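Local coordinates for DNA replication protein DnaC (Aquifex aeolicus, PDB 3ECC), which probably binds ATP and serves as an AAA+ helicase loader in bacterial replication initiation, at residues A7-Y12 with L59-E64; L24-F29 with K39-V44; H53-T58 with I137-Y142. All blocks are in the same frame, centred on the assembly; numbering follows the deposited sequence.

Contact 1: residues A7-Y12 with L59-E64; sequences ANLDTY and LKAIYE. With ADP (adenosine-5'-diphosphate), chain B.
L9 and A61 make the apolar part of this contact between the loop 7-12 and helix 51-65. CD1 of L9 reaches CB of A61 at 3.7 Å. The L9 chain leaves with CG opposite the carbonyl carbon (chi1 -81°) and then runs extended, which carries the CD1 methyl over to the helix. CB of A61 is directed toward the loop. L9 also rests on A57, one turn earlier on the same helix, and on L23 and R27 of helix 17-31. It therefore sits between two helices.

The second part involves K60 and N8. The K60 chain is bent at chi3 and chi4, and its CE and CD meet the loop. CE comes to 3.2 Å from OD1 of N8, while CD lies 3.7 Å from the backbone O of A7. The lysine chain passes slantwise across the asparagine. NZ of K60 is 3.5 Å from OD1 of N8, but the angle is poor and the pair is not hydrogen-bonded. The aliphatic part of the lysine therefore does most of the touching. The amide of N8 is held within its own loop instead, with ND2 bonded to the backbone O of residue N6.

The third kind of interaction is with the nucleotide. Y12 places one ring face under the amino group of adenine. The adenine amino nitrogen, N6 of ADP, stands 3.2 Å from CE1 of Y12, displaced toward the rim of the ring. H53 meets the same tyrosine with its ring plane turned by about 50°.

The loop thus lies on the helix that follows the P-loop. The site is a P-loop NTPase nucleotide pocket, in which the loop before helix 17-31 supplies Y12 to the adenine side.

Contact 2: residues L24-F29 with K39-V44; sequences LTIRVF and KGLTFV
F29 and L41 fit together as ring and knob. The isobutyl end of L41 lies over one face of the F29 ring. Its CG stands 4.1 Å from the ring centroid and only 8° off the normal, a CH-pi contact. The two methyls spread to either side of CG: CD2 lies 3.7 Å from CD1 of F29, and CD1 of L41 lies by CD2 of F29, the other ring atom next to CG. F29 gets there with CG opposite its backbone N (chi1 178°), reaching from the helix to the strand. The two side chains run alongside each other, pointing opposite ways.

The far edge of the ring fills a hollow at the start of the strand. The backbone O of K39 lies near the ring plane at that edge, close to CZ and CE1 of F29. CA of G40 is 3.9 Å from CZ of F29.

I26 forms the second bump, one turn back. Its CG1 touches CD1 of L41 at 4.0 Å. Its CD1 methyl meets the edge of the F43 ring, 4.0 Å from CE1, and the two side chains stand at about a right angle. Segments 24-29 and 40-44 run nearly antiparallel, at 163°, with their axes 10.3 Å apart at closest approach. With an alanine here in place of F29, L41 would probably lose the ring face beneath it and a gap would open beside the strand.

Carbon-to-carbon packing carries the contact between side chains. Helix 17-31 is therefore held to this part of the sheet by fit of shape, while the strand's backbone bonds go to its neighbours in the sheet, among them I138, E175 and L177.

Contact 3: residues H53-T58 with I137-Y142; sequences HLAVAT and IITTNY. With ADP (adenosine-5'-diphosphate), chain B.
A55 and I137 face each other with CA atoms 6.9 Å apart, where helix 53-58 runs almost exactly antiparallel to strand 137-141, at 174° and with the axes 8.9 Å apart. The nearest side-chain meeting is methyl on methyl: CB of A55 lies 3.6 Å from CG2 of T139. One turn on, CG2 of T58 touches CD1 of I137 at 3.8 Å.

The hydroxyls turn elsewhere. OG1 of T58 stands beside its backbone N (chi1 -50°), with CG2 anti to that N; the methyl faces the strand while OG1 bonds O of L54 at 2.6 Å. The N of T58 grips the same oxygen from the opposite face of its plane. OG1 of T139 bonds to D107 OD2 and D108 N.

H53 serves ADP. Its N donates to O1A at 2.8 Å, and its ND1 pairs with O2' of the ribose.

Helix 51-65, which follows the P-loop, here packs on the central strand of the parallel sheet. N141 of that strand's far end is one of the residues of the beryllium trifluoride pocket. Strand 136-141 lies between strands 104-107 and 40-45, and F43 and I26 flank the contact.

Overall arrangement
All three contacts are largely buried, but contact 3 lies nearest the chain centre and contact 1 furthest out, with K60 and N8 partly exposed. Contacts 1 and 3 share helix 51-65 and both touch ADP: Y12 of one meets H53 of the other beside the nucleotide. Contacts 2 and 3 share the sheet, since strands 40-45 and 136-141 are neighbours joined by backbone bonds. Helix 17-31 joins contacts 1 and 2, because I26 and R27 meet L9. The chemistry follows the place: small methyls under the central strand, a large aromatic-aliphatic fit in contact 2, and mixed polar and apolar touching in contact 1.

Contact 1: residues A7-Y12 with L59-E64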
loop_
_atom_site.group_PDB
_atom_site.type_symbol
_atom_site.label_atom_id
_atom_site.label_comp_id
_atom_site.label_asym_id
_atom_site.label_seq_id
_atom_site.Cartn_x
_atom_site.Cartn_y
_atom_site.Cartn_z
ATOM N N ALA A 7 -15.812 4.510 -1.696
ATOM C CA ALA A 7 -15.068 3.262 -1.845
ATOM C C ALA A 7 -15.295 2.325 -0.664
ATOM O O ALA A 7 -14.557 2.354 0.322
ATOM C CB ALA A 7 -13.588 3.533 -2.041
ATOM N N ASN A 8 -16.345 1.518 -0.773
ATOM C CA ASN A 8 -16.653 0.482 0.196
ATOM C C ASN A 8 -16.442 -0.886 -0.426
ATOM O O ASN A 8 -16.524 -1.039 -1.649
ATOM C CB ASN A 8 -18.109 0.591 0.636
ATOM C CG ASN A 8 -18.376 1.825 1.452
ATOM O OD1 ASN A 8 -18.414 1.766 2.684
ATOM N ND2 ASN A 8 -18.566 2.957 0.778
ATOM N N LEU A 9 -16.189 -1.885 0.414
ATOM C CA LEU A 9 -16.168 -3.267 -0.052
ATOM C C LEU A 9 -17.564 -3.686 -0.493
ATOM O O LEU A 9 -17.786 -4.825 -0.902
ATOM C CB LEU A 9 -15.649 -4.209 1.037
ATOM C CG LEU A 9 -14.133 -4.326 1.235
ATOM C CD1 LEU A 9 -13.852 -5.369 2.293
ATOM C CD2 LEU A 9 -13.406 -4.663 -0.061
ATOM N N ASP A 10 -18.495 -2.740 -0.420
ATOM C CA ASP A 10 -19.888 -2.980 -0.771
ATOM C C ASP A 10 -20.233 -2.333 -2.114
ATOM O O ASP A 10 -20.809 -2.970 -2.998
ATOM C CB ASP A 10 -20.787 -2.434 0.328
ATOM C CG ASP A 10 -22.110 -3.135 0.386
ATOM O OD1 ASP A 10 -22.909 -2.967 -0.566
ATOM O OD2 ASP A 10 -22.354 -3.855 1.387
ATOM N N THR A 11 -19.867 -1.061 -2.252
ATOM C CA THR A 11 -19.921 -0.347 -3.526
ATOM C C THR A 11 -19.094 -1.062 -4.605
ATOM O O THR A 11 -19.202 -0.753 -5.801
ATOM C CB THR A 11 -19.383 1.096 -3.358
ATOM O OG1 THR A 11 -20.134 1.771 -2.341
ATOM C CG2 THR A 11 -19.485 1.878 -4.667
ATOM N N TYR A 12 -18.271 -2.019 -4.177
ATOM C CA TYR A 12 -17.408 -2.747 -5.097
ATOM C C TYR A 12 -18.102 -3.919 -5.782
ATOM O O TYR A 12 -18.531 -4.886 -5.138
ATOM C CB TYR A 12 -16.115 -3.208 -4.422
ATOM C CG TYR A 12 -15.010 -3.454 -5.414
ATOM C CD1 TYR A 12 -14.159 -2.428 -5.798
ATOM C CD2 TYR A 12 -14.834 -4.704 -5.997
ATOM C CE1 TYR A 12 -13.155 -2.637 -6.729
ATOM C CE2 TYR A 12 -13.824 -4.926 -6.922
ATOM C CZ TYR A 12 -12.985 -3.891 -7.277
ATOM O OH TYR A 12 -11.987 -4.104 -8.201
ATOM N N LEU A 59 -9.101 -0.320 4.110
ATOM C CA LEU A 59 -8.789 0.525 5.258
ATOM C C LEU A 59 -10.044 0.823 6.084
ATOM O O LEU A 59 -9.994 0.835 7.322
ATOM C CB LEU A 59 -8.117 1.821 4.794
ATOM C CG LEU A 59 -7.748 2.889 5.826
ATOM C CD1 LEU A 59 -6.786 2.343 6.857
ATOM C CD2 LEU A 59 -7.157 4.113 5.139
ATOM N N LYS A 60 -11.160 1.050 5.386
ATOM C CA LYS A 60 -12.452 1.333 6.014
ATOM C C LYS A 60 -13.046 0.084 6.657
ATOM O O LYS A 60 -13.549 0.136 7.783
ATOM C CB LYS A 60 -13.435 1.880 4.978
ATOM C CG LYS A 60 -13.525 3.387 4.911
ATOM C CD LYS A 60 -14.360 3.830 3.703
ATOM C CE LYS A 60 -15.793 3.266 3.736
ATOM N NZ LYS A 60 -16.661 3.863 4.813
ATOM N N ALA A 61 -12.979 -1.037 5.937
ATOM C CA ALA A 61 -13.526 -2.297 6.422
ATOM C C ALA A 61 -12.875 -2.713 7.737
ATOM O O ALA A 61 -13.557 -3.145 8.664
ATOM C CB ALA A 61 -13.364 -3.383 5.374
ATOM N N ILE A 62 -11.557 -2.560 7.820
ATOM C CA ILE A 62 -10.828 -2.810 9.060
ATOM C C ILE A 62 -11.382 -1.933 10.176
ATOM O O ILE A 62 -11.689 -2.419 11.263
ATOM C CB ILE A 62 -9.318 -2.548 8.885
ATOM C CG1 ILE A 62 -8.699 -3.627 7.996
ATOM C CG2 ILE A 62 -8.614 -2.499 10.239
ATOM C CD1 ILE A 62 -7.366 -3.257 7.432
ATOM N N TYR A 63 -11.550 -0.647 9.880
ATOM C CA TYR A 63 -12.054 0.310 10.853
ATOM C C TYR A 63 -13.519 0.065 11.254
ATOM O O TYR A 63 -13.919 0.363 12.380
ATOM C CB TYR A 63 -11.884 1.735 10.324
ATOM C CG TYR A 63 -12.773 2.740 11.011
ATOM C CD1 TYR A 63 -12.429 3.265 12.254
ATOM C CD2 TYR A 63 -13.975 3.148 10.430
ATOM C CE1 TYR A 63 -13.244 4.183 12.895
ATOM C CE2 TYR A 63 -14.803 4.064 11.068
ATOM C CZ TYR A 63 -14.430 4.576 12.301
ATOM O OH TYR A 63 -15.242 5.482 12.941
ATOM N N GLU A 64 -14.318 -0.475 10.340
ATOM C CA GLU A 64 -15.742 -0.684 10.617
ATOM C C GLU A 64 -16.034 -2.057 11.213
ATOM O O GLU A 64 -17.126 -2.282 11.726
ATOM C CB GLU A 64 -16.603 -0.432 9.366
ATOM C CG GLU A 64 -16.553 -1.538 8.306
ATOM C CD GLU A 64 -17.168 -1.113 6.964
ATOM O OE1 GLU A 64 -18.013 -0.186 6.956
ATOM O OE2 GLU A 64 -16.811 -1.711 5.918
HETATM P PB ADP B . -5.958 2.533 -9.700
HETATM O O1B ADP B . -5.773 2.955 -8.253
HETATM O O2B ADP B . -5.502 1.129 -9.996
HETATM O O3B ADP B . -5.481 3.552 -10.698
HETATM P PA ADP B . -8.532 3.493 -9.083
HETATM O O1A ADP B . -8.811 2.876 -7.734
HETATM O O2A ADP B . -8.018 4.911 -8.898
HETATM O O3A ADP B . -7.537 2.528 -9.920
HETATM O "O5'" ADP B . -9.845 3.462 -10.015
HETATM C "C5'" ADP B . -10.216 4.537 -10.870
HETATM C "C4'" ADP B . -11.674 4.905 -10.622
HETATM O "O4'" ADP B . -12.502 3.788 -10.945
HETATM C "C3'" ADP B . -11.922 5.223 -9.162
HETATM O "O3'" ADP B . -12.674 6.423 -9.092
HETATM C "C2'" ADP B . -12.699 4.036 -8.614
HETATM O "O2'" ADP B . -13.708 4.458 -7.717
HETATM C "C1'" ADP B . -13.330 3.418 -9.837
HETATM N N9 ADP B . -13.450 1.937 -9.762
HETATM C C8 ADP B . -12.492 1.028 -10.044
HETATM N N7 ADP B . -12.961 -0.241 -9.898
HETATM C C5 ADP B . -14.247 -0.156 -9.536
HETATM C C6 ADP B . -15.346 -1.108 -9.215
HETATM N N6 ADP B . -15.175 -2.450 -9.267
HETATM N N1 ADP B . -16.539 -0.598 -8.881
HETATM C C2 ADP B . -16.759 0.732 -8.832
HETATM N N3 ADP B . -15.812 1.649 -9.110
HETATM C C4 ADP B . -14.569 1.276 -9.456
#

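Contact 2: residues L24-F29 with K39-V44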
loop_
_atom_site.group_PDB
_atom_site.type_symbol
_atom_site.label_atom_id
_atom_site.label_comp_id
_atom_site.label_asym_id
_atom_site.label_seq_id
_atom_site.Cartn_x
_atom_site.Cartn_y
_atom_site.Cartn_z
ATOM N N LEU A 24 -12.537 -11.326 -2.329
ATOM C CA LEU A 24 -12.673 -12.435 -1.382
ATOM C C LEU A 24 -11.443 -12.542 -0.478
ATOM O O LEU A 24 -11.564 -12.812 0.715
ATOM C CB LEU A 24 -12.935 -13.765 -2.113
ATOM C CG LEU A 24 -14.236 -13.865 -2.939
ATOM C CD1 LEU A 24 -14.253 -15.112 -3.810
ATOM C CD2 LEU A 24 -15.503 -13.788 -2.074
ATOM N N THR A 25 -10.267 -12.296 -1.048
ATOM C CA THR A 25 -9.032 -12.294 -0.275
ATOM C C THR A 25 -8.968 -11.121 0.712
ATOM O O THR A 25 -8.383 -11.246 1.788
ATOM C CB THR A 25 -7.788 -12.285 -1.177
ATOM O OG1 THR A 25 -7.855 -13.380 -2.098
ATOM C CG2 THR A 25 -6.532 -12.426 -0.340
ATOM N N ILE A 26 -9.580 -9.993 0.353
ATOM C CA ILE A 26 -9.626 -8.835 1.250
ATOM C C ILE A 26 -10.569 -9.094 2.418
ATOM O O ILE A 26 -10.223 -8.829 3.573
ATOM C CB ILE A 26 -10.072 -7.541 0.524
ATOM C CG1 ILE A 26 -9.049 -7.131 -0.533
ATOM C CG2 ILE A 26 -10.290 -6.411 1.525
ATOM C CD1 ILE A 26 -9.602 -6.176 -1.571
ATOM N N ARG A 27 -11.757 -9.614 2.108
ATOM C CA ARG A 27 -12.779 -9.893 3.121
ATOM C C ARG A 27 -12.283 -10.888 4.184
ATOM O O ARG A 27 -12.497 -10.682 5.385
ATOM C CB ARG A 27 -14.094 -10.372 2.469
ATOM C CG ARG A 27 -14.883 -9.256 1.759
ATOM C CD ARG A 27 -16.372 -9.564 1.646
ATOM N NE ARG A 27 -17.137 -8.447 1.074
ATOM C CZ ARG A 27 -17.613 -7.410 1.770
ATOM N NH1 ARG A 27 -17.409 -7.322 3.080
ATOM N NH2 ARG A 27 -18.289 -6.451 1.149
ATOM N N VAL A 28 -11.593 -11.937 3.736
ATOM C CA VAL A 28 -10.926 -12.867 4.639
ATOM C C VAL A 28 -9.892 -12.132 5.482
ATOM O O VAL A 28 -9.831 -12.318 6.695
ATOM C CB VAL A 28 -10.238 -14.006 3.866
ATOM C CG1 VAL A 28 -9.329 -14.798 4.782
ATOM C CG2 VAL A 28 -11.264 -14.910 3.228
ATOM N N PHE A 29 -9.093 -11.284 4.828
ATOM C CA PHE A 29 -8.030 -10.511 5.487
ATOM C C PHE A 29 -8.595 -9.615 6.593
ATOM O O PHE A 29 -8.196 -9.728 7.755
ATOM C CB PHE A 29 -7.249 -9.672 4.448
ATOM C CG PHE A 29 -6.164 -8.808 5.048
ATOM C CD1 PHE A 29 -4.875 -9.302 5.219
ATOM C CD2 PHE A 29 -6.436 -7.508 5.449
ATOM C CE1 PHE A 29 -3.881 -8.514 5.786
ATOM C CE2 PHE A 29 -5.442 -6.711 6.015
ATOM C CZ PHE A 29 -4.165 -7.214 6.179
ATOM N N LYS A 39 0.675 -8.048 8.890
ATOM C CA LYS A 39 0.475 -8.510 7.525
ATOM C C LYS A 39 -0.325 -7.474 6.770
ATOM O O LYS A 39 -1.252 -6.881 7.314
ATOM C CB LYS A 39 -0.256 -9.850 7.494
ATOM C CG LYS A 39 0.563 -11.030 8.009
ATOM C CD LYS A 39 -0.077 -12.364 7.628
ATOM C CE LYS A 39 -1.405 -12.551 8.330
ATOM N NZ LYS A 39 -2.151 -13.740 7.836
ATOM N N GLY A 40 0.041 -7.252 5.517
ATOM C CA GLY A 40 -0.697 -6.331 4.681
ATOM C C GLY A 40 -1.037 -6.957 3.352
ATOM O O GLY A 40 -0.947 -8.171 3.188
ATOM N N LEU A 41 -1.427 -6.115 2.399
ATOM C CA LEU A 41 -1.701 -6.552 1.042
ATOM C C LEU A 41 -0.965 -5.656 0.073
ATOM O O LEU A 41 -0.715 -4.488 0.360
ATOM C CB LEU A 41 -3.202 -6.502 0.746
ATOM C CG LEU A 41 -4.153 -7.201 1.725
ATOM C CD1 LEU A 41 -5.583 -6.725 1.511
ATOM C CD2 LEU A 41 -4.058 -8.728 1.606
ATOM N N THR A 42 -0.621 -6.216 -1.080
ATOM C CA THR A 42 0.033 -5.476 -2.138
ATOM C C THR A 42 -0.772 -5.588 -3.428
ATOM O O THR A 42 -0.984 -6.680 -3.951
ATOM C CB THR A 42 1.461 -5.983 -2.365
ATOM O OG1 THR A 42 2.178 -5.965 -1.121
ATOM C CG2 THR A 42 2.188 -5.110 -3.385
ATOM N N PHE A 43 -1.224 -4.445 -3.930
ATOM C CA PHE A 43 -2.032 -4.395 -5.143
ATOM C C PHE A 43 -1.184 -3.930 -6.314
ATOM O O PHE A 43 -0.633 -2.828 -6.300
ATOM C CB PHE A 43 -3.206 -3.432 -4.967
ATOM C CG PHE A 43 -4.154 -3.818 -3.876
ATOM C CD1 PHE A 43 -5.201 -4.690 -4.130
ATOM C CD2 PHE A 43 -4.010 -3.294 -2.602
ATOM C CE1 PHE A 43 -6.085 -5.037 -3.134
ATOM C CE2 PHE A 43 -4.895 -3.635 -1.590
ATOM C CZ PHE A 43 -5.935 -4.506 -1.856
ATOM N N VAL A 44 -1.083 -4.778 -7.329
ATOM C CA VAL A 44 -0.289 -4.485 -8.505
ATOM C C VAL A 44 -1.208 -4.440 -9.717
ATOM O O VAL A 44 -2.255 -5.077 -9.725
ATOM C CB VAL A 44 0.801 -5.560 -8.710
ATOM C CG1 VAL A 44 1.854 -5.080 -9.690
ATOM C CG2 VAL A 44 1.458 -5.899 -7.386
#

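Contact 3: residues H53-T58 with I137-Y142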
loop_
_atom_site.group_PDB
_atom_site.type_symbol
_atom_site.label_atom_id
_atom_site.label_comp_id
_atom_site.label_asym_id
_atom_site.label_seq_id
_atom_site.Cartn_x
_atom_site.Cartn_y
_atom_site.Cartn_z
ATOM N N HIS A 53 -8.885 2.046 -5.073
ATOM C CA HIS A 53 -10.256 1.812 -4.635
ATOM C C HIS A 53 -10.296 0.736 -3.548
ATOM O O HIS A 53 -10.883 0.936 -2.478
ATOM C CB HIS A 53 -11.145 1.405 -5.821
ATOM C CG HIS A 53 -12.603 1.365 -5.490
ATOM N ND1 HIS A 53 -13.470 2.380 -5.829
ATOM C CD2 HIS A 53 -13.341 0.446 -4.823
ATOM C CE1 HIS A 53 -14.684 2.078 -5.405
ATOM N NE2 HIS A 53 -14.632 0.912 -4.786
ATOM N N LEU A 54 -9.662 -0.399 -3.825
ATOM C CA LEU A 54 -9.680 -1.537 -2.908
ATOM C C LEU A 54 -8.843 -1.300 -1.662
ATOM O O LEU A 54 -9.166 -1.816 -0.596
ATOM C CB LEU A 54 -9.222 -2.815 -3.615
ATOM C CG LEU A 54 -10.274 -3.398 -4.550
ATOM C CD1 LEU A 54 -9.702 -4.521 -5.382
ATOM C CD2 LEU A 54 -11.474 -3.867 -3.737
ATOM N N ALA A 55 -7.775 -0.513 -1.805
ATOM C CA ALA A 55 -6.938 -0.101 -0.676
ATOM C C ALA A 55 -7.694 0.785 0.320
ATOM O O ALA A 55 -7.511 0.659 1.527
ATOM C CB ALA A 55 -5.699 0.617 -1.178
ATOM N N VAL A 56 -8.528 1.690 -0.191
ATOM C CA VAL A 56 -9.314 2.566 0.675
ATOM C C VAL A 56 -10.462 1.770 1.298
ATOM O O VAL A 56 -10.777 1.931 2.488
ATOM C CB VAL A 56 -9.849 3.801 -0.082
ATOM C CG1 VAL A 56 -10.727 4.648 0.830
ATOM C CG2 VAL A 56 -8.695 4.638 -0.612
ATOM N N ALA A 57 -11.058 0.887 0.494
ATOM C CA ALA A 57 -12.086 -0.041 0.969
ATOM C C ALA A 57 -11.576 -0.893 2.130
ATOM O O ALA A 57 -12.235 -0.991 3.172
ATOM C CB ALA A 57 -12.570 -0.932 -0.171
ATOM N N THR A 58 -10.397 -1.491 1.952
ATOM C CA THR A 58 -9.800 -2.345 2.976
ATOM C C THR A 58 -9.560 -1.556 4.260
ATOM O O THR A 58 -9.819 -2.044 5.359
ATOM C CB THR A 58 -8.477 -2.972 2.491
ATOM O OG1 THR A 58 -8.671 -3.577 1.210
ATOM C CG2 THR A 58 -7.999 -4.028 3.462
ATOM N N ILE A 137 -0.453 -1.632 3.726
ATOM C CA ILE A 137 -1.016 -1.940 2.421
ATOM C C ILE A 137 -0.406 -1.049 1.348
ATOM O O ILE A 137 -0.204 0.143 1.555
ATOM C CB ILE A 137 -2.550 -1.803 2.426
ATOM C CG1 ILE A 137 -3.154 -2.723 3.495
ATOM C CG2 ILE A 137 -3.121 -2.113 1.040
ATOM C CD1 ILE A 137 -4.616 -2.441 3.819
ATOM N N ILE A 138 -0.105 -1.642 0.202
ATOM C CA ILE A 138 0.593 -0.937 -0.863
ATOM C C ILE A 138 -0.160 -1.110 -2.171
ATOM O O ILE A 138 -0.680 -2.182 -2.454
ATOM C CB ILE A 138 2.037 -1.484 -1.035
ATOM C CG1 ILE A 138 2.897 -1.156 0.186
ATOM C CG2 ILE A 138 2.675 -0.955 -2.321
ATOM C CD1 ILE A 138 4.105 -2.042 0.328
ATOM N N THR A 139 -0.251 -0.042 -2.952
ATOM C CA THR A 139 -0.672 -0.161 -4.345
ATOM C C THR A 139 0.447 0.348 -5.229
ATOM O O THR A 139 1.095 1.348 -4.916
ATOM C CB THR A 139 -1.984 0.600 -4.658
ATOM O OG1 THR A 139 -1.727 2.005 -4.769
ATOM C CG2 THR A 139 -3.022 0.354 -3.576
ATOM N N THR A 140 0.692 -0.357 -6.323
ATOM C CA THR A 140 1.825 -0.050 -7.168
ATOM C C THR A 140 1.519 -0.320 -8.637
ATOM O O THR A 140 0.646 -1.130 -8.974
ATOM C CB THR A 140 3.100 -0.834 -6.723
ATOM O OG1 THR A 140 4.225 -0.410 -7.500
ATOM C CG2 THR A 140 2.901 -2.344 -6.874
ATOM N N ASN A 141 2.249 0.357 -9.509
ATOM C CA ASN A 141 2.083 0.165 -10.932
ATOM C C ASN A 141 2.967 -0.935 -11.511
ATOM O O ASN A 141 4.147 -1.025 -11.192
ATOM C CB ASN A 141 2.341 1.469 -11.655
ATOM C CG ASN A 141 1.136 1.939 -12.400
ATOM O OD1 ASN A 141 0.686 1.288 -13.341
ATOM N ND2 ASN A 141 0.576 3.061 -11.972
ATOM N N TYR A 142 2.380 -1.769 -12.364
ATOM C CA TYR A 142 3.148 -2.744 -13.131
ATOM C C TYR A 142 3.103 -2.414 -14.621
ATOM O O TYR A 142 2.020 -2.323 -15.217
ATOM C CB TYR A 142 2.648 -4.167 -12.881
ATOM C CG TYR A 142 3.530 -5.243 -13.492
ATOM C CD1 TYR A 142 4.924 -5.187 -13.372
ATOM C CD2 TYR A 142 2.972 -6.330 -14.164
ATOM C CE1 TYR A 142 5.737 -6.173 -13.937
ATOM C CE2 TYR A 142 3.776 -7.327 -14.720
ATOM C CZ TYR A 142 5.155 -7.244 -14.606
ATOM O OH TYR A 142 5.952 -8.233 -15.156
HETATM P PB ADP B . -5.958 2.533 -9.700
HETATM O O1B ADP B . -5.773 2.955 -8.253
HETATM O O2B ADP B . -5.502 1.129 -9.996
HETATM O O3B ADP B . -5.481 3.552 -10.698
HETATM P PA ADP B . -8.532 3.493 -9.083
HETATM O O1A ADP B . -8.811 2.876 -7.734
HETATM O O2A ADP B . -8.018 4.911 -8.898
HETATM O O3A ADP B . -7.537 2.528 -9.920
HETATM O "O5'" ADP B . -9.845 3.462 -10.015
HETATM C "C5'" ADP B . -10.216 4.537 -10.870
HETATM C "C4'" ADP B . -11.674 4.905 -10.622
HETATM O "O4'" ADP B . -12.502 3.788 -10.945
HETATM C "C3'" ADP B . -11.922 5.223 -9.162
HETATM O "O3'" ADP B . -12.674 6.423 -9.092
HETATM C "C2'" ADP B . -12.699 4.036 -8.614
HETATM O "O2'" ADP B . -13.708 4.458 -7.717
HETATM C "C1'" ADP B . -13.330 3.418 -9.837
HETATM N N9 ADP B . -13.450 1.937 -9.762
HETATM C C8 ADP B . -12.492 1.028 -10.044
HETATM N N7 ADP B . -12.961 -0.241 -9.898
HETATM C C5 ADP B . -14.247 -0.156 -9.536
HETATM C C6 ADP B . -15.346 -1.108 -9.215
HETATM N N6 ADP B . -15.175 -2.450 -9.267
HETATM N N1 ADP B . -16.539 -0.598 -8.881
HETATM C C2 ADP B . -16.759 0.732 -8.832
HETATM N N3 ADP B . -15.812 1.649 -9.110
HETATM C C4 ADP B . -14.569 1.276 -9.456
#